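Local structure of Pgp2 (Campylobacter jejuni subsp. jejuni, 6XJ6) at residues A[117-122]-A[134-139]. The protein probably trims cell-wall peptidoglycan as an LD-carboxypeptidase of the YkuD family and determines the helical shape of the cell. Sequence-based numbering, arbitrary orientation.
Sequences WIHGYP and RGCIAL
His-119 takes a chi1 of 60°, with CG wedged between its backbone N and carbonyl carbon, which brings the imidazole up beside Cys-136; the cysteine, with chi1 -70°, sets SG anti to its own carbonyl carbon, where it meets both the Trp-117 N-H and the imidazole edge. NE2 of His-119 comes closest to CB of Cys-136, at 3.2 Å, and lies 3.7 Å from SG of Cys-136, a contact without a hydrogen bond. At the far side of the ring, ND1 donates to O of Gly-120 (2.8 Å), in the ring plane and on a carbonyl lone pair, a bond that fixes the ring flip and leaves NE2 on the side next to the cysteine. The Tyr-92 ring meets the His-119 ring edge-to-face. SG accepts the backbone N-H of Trp-117 (3.3 Å, 160°) and lies obliquely off the indole.

The backbones of the two short strands, 117-119 and 137-138, run parallel. Ile-137 N donates to Trp-117 O, His-119 N to Ile-137 O, and Leu-139 N to His-119 O at 2.9 Å. Ile-118 and Ile-137 point to one side of the sheet, where CG2 of Ile-118 meets CD1 of Leu-139 at 4.0 Å and Phe-147 of helix 141-151 packs on both. His-119 and Ala-138 take the other side. Past the strands, the edge of the Tyr-121 ring reaches Leu-139 O (CD2 to O 3.3 Å), while a water joins OH of Tyr-121 to O of Ala-138.

This is the His/Cys pair of the L,D-transpeptidase (YkuD) fold. NE2 is buried with no hydrogen-bond partner in the model, so the ring nitrogen nearer the sulfur is not tied up by another group, consistent with the predicted proton donor/acceptor role of His-119 beside Cys-136, the predicted nucleophile.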
loop_
_atom_site.group_PDB
_atom_site.type_symbol
_atom_site.label_atom_id
_atom_site.label_comp_id
_atom_site.label_asym_id
_atom_site.label_seq_id
_atom_site.Cartn_x
_atom_site.Cartn_y
_atom_site.Cartn_z
ATOM N N TRP A 117 -8.894 11.917 -4.965
ATOM C CA TRP A 117 -7.806 12.713 -5.496
ATOM C C TRP A 117 -7.287 13.650 -4.419
ATOM O O TRP A 117 -7.953 13.911 -3.414
ATOM C CB TRP A 117 -8.295 13.612 -6.643
ATOM C CG TRP A 117 -8.947 12.909 -7.790
ATOM C CD1 TRP A 117 -8.926 11.576 -8.066
ATOM C CD2 TRP A 117 -9.697 13.526 -8.838
ATOM N NE1 TRP A 117 -9.638 11.320 -9.221
ATOM C CE2 TRP A 117 -10.114 12.507 -9.715
ATOM C CE3 TRP A 117 -10.064 14.846 -9.115
ATOM C CZ2 TRP A 117 -10.889 12.765 -10.842
ATOM C CZ3 TRP A 117 -10.826 15.101 -10.237
ATOM C CH2 TRP A 117 -11.226 14.067 -11.090
ATOM N N ILE A 118 -6.077 14.150 -4.651
ATOM C CA ILE A 118 -5.565 15.338 -3.989
ATOM C C ILE A 118 -5.708 16.478 -4.984
ATOM O O ILE A 118 -5.269 16.361 -6.136
ATOM C CB ILE A 118 -4.097 15.147 -3.575
ATOM C CG1 ILE A 118 -3.976 14.010 -2.554
ATOM C CG2 ILE A 118 -3.507 16.459 -3.031
ATOM C CD1 ILE A 118 -2.526 13.629 -2.206
ATOM N N HIS A 119 -6.337 17.570 -4.564
ATOM C CA HIS A 119 -6.569 18.683 -5.473
ATOM C C HIS A 119 -6.641 19.969 -4.659
ATOM O O HIS A 119 -6.257 20.005 -3.485
ATOM C CB HIS A 119 -7.797 18.418 -6.362
ATOM C CG HIS A 119 -9.079 18.230 -5.611
ATOM N ND1 HIS A 119 -9.650 19.220 -4.843
ATOM C CD2 HIS A 119 -9.912 17.165 -5.532
ATOM C CE1 HIS A 119 -10.780 18.772 -4.320
ATOM N NE2 HIS A 119 -10.963 17.529 -4.723
ATOM N N GLY A 120 -7.114 21.040 -5.298
ATOM C CA GLY A 120 -7.180 22.339 -4.691
ATOM C C GLY A 120 -8.597 22.783 -4.401
ATOM O O GLY A 120 -9.525 21.972 -4.268
ATOM N N TYR A 121 -8.767 24.098 -4.308
ATOM C CA TYR A 121 -10.024 24.734 -3.964
ATOM C C TYR A 121 -10.656 25.363 -5.196
ATOM O O TYR A 121 -9.948 25.743 -6.136
ATOM C CB TYR A 121 -9.779 25.843 -2.936
ATOM C CG TYR A 121 -9.563 25.356 -1.523
ATOM C CD1 TYR A 121 -10.479 25.644 -0.524
ATOM C CD2 TYR A 121 -8.439 24.619 -1.182
ATOM C CE1 TYR A 121 -10.286 25.219 0.772
ATOM C CE2 TYR A 121 -8.243 24.179 0.111
ATOM C CZ TYR A 121 -9.169 24.485 1.085
ATOM O OH TYR A 121 -8.977 24.059 2.378
ATOM N N PRO A 122 -11.982 25.500 -5.215
ATOM C CA PRO A 122 -12.641 26.185 -6.330
ATOM C C PRO A 122 -12.011 27.542 -6.593
ATOM O O PRO A 122 -11.811 28.348 -5.678
ATOM C CB PRO A 122 -14.085 26.322 -5.844
ATOM C CG PRO A 122 -14.277 25.165 -4.935
ATOM C CD PRO A 122 -12.960 24.988 -4.237
ATOM N N ARG A 134 -16.115 14.868 -1.320
ATOM C CA ARG A 134 -16.447 13.491 -1.693
ATOM C C ARG A 134 -15.276 12.545 -1.429
ATOM O O ARG A 134 -15.010 11.613 -2.189
ATOM C CB ARG A 134 -16.947 13.406 -3.136
ATOM C CG ARG A 134 -18.201 14.228 -3.392
ATOM C CD ARG A 134 -18.862 13.839 -4.703
ATOM N NE ARG A 134 -17.915 13.881 -5.814
ATOM C CZ ARG A 134 -18.106 13.293 -6.991
ATOM N NH1 ARG A 134 -19.215 12.602 -7.233
ATOM N NH2 ARG A 134 -17.181 13.397 -7.936
ATOM N N GLY A 135 -14.567 12.788 -0.330
ATOM C CA GLY A 135 -13.463 11.949 0.080
ATOM C C GLY A 135 -12.103 12.399 -0.404
ATOM O O GLY A 135 -11.086 11.838 0.025
ATOM N N CYS A 136 -12.050 13.390 -1.279
ATOM C CA CYS A 136 -10.779 13.922 -1.734
ATOM C C CYS A 136 -10.110 14.735 -0.628
ATOM O O CYS A 136 -10.724 15.109 0.375
ATOM C CB CYS A 136 -11.001 14.804 -2.960
ATOM S SG CYS A 136 -11.470 13.890 -4.429
ATOM N N ILE A 137 -8.823 15.000 -0.828
ATOM C CA ILE A 137 -8.013 15.807 0.076
ATOM C C ILE A 137 -7.700 17.105 -0.649
ATOM O O ILE A 137 -7.148 17.081 -1.755
ATOM C CB ILE A 137 -6.723 15.075 0.468
ATOM C CG1 ILE A 137 -7.075 13.780 1.197
ATOM C CG2 ILE A 137 -5.838 15.975 1.334
ATOM C CD1 ILE A 137 -5.924 12.800 1.282
ATOM N N ALA A 138 -8.063 18.233 -0.040
ATOM C CA ALA A 138 -7.889 19.543 -0.649
ATOM C C ALA A 138 -6.764 20.300 0.044
ATOM O O ALA A 138 -6.749 20.423 1.274
ATOM C CB ALA A 138 -9.183 20.353 -0.566
ATOM N N LEU A 139 -5.835 20.807 -0.758
ATOM C CA LEU A 139 -4.770 21.689 -0.312
ATOM C C LEU A 139 -4.997 23.078 -0.887
ATOM O O LEU A 139 -5.565 23.227 -1.970
ATOM C CB LEU A 139 -3.424 21.174 -0.822
ATOM C CG LEU A 139 -3.030 19.788 -0.335
ATOM C CD1 LEU A 139 -1.726 19.351 -0.986
ATOM C CD2 LEU A 139 -2.890 19.784 1.178
HETATM O O HOH W 1 -6.459 22.725 2.651
#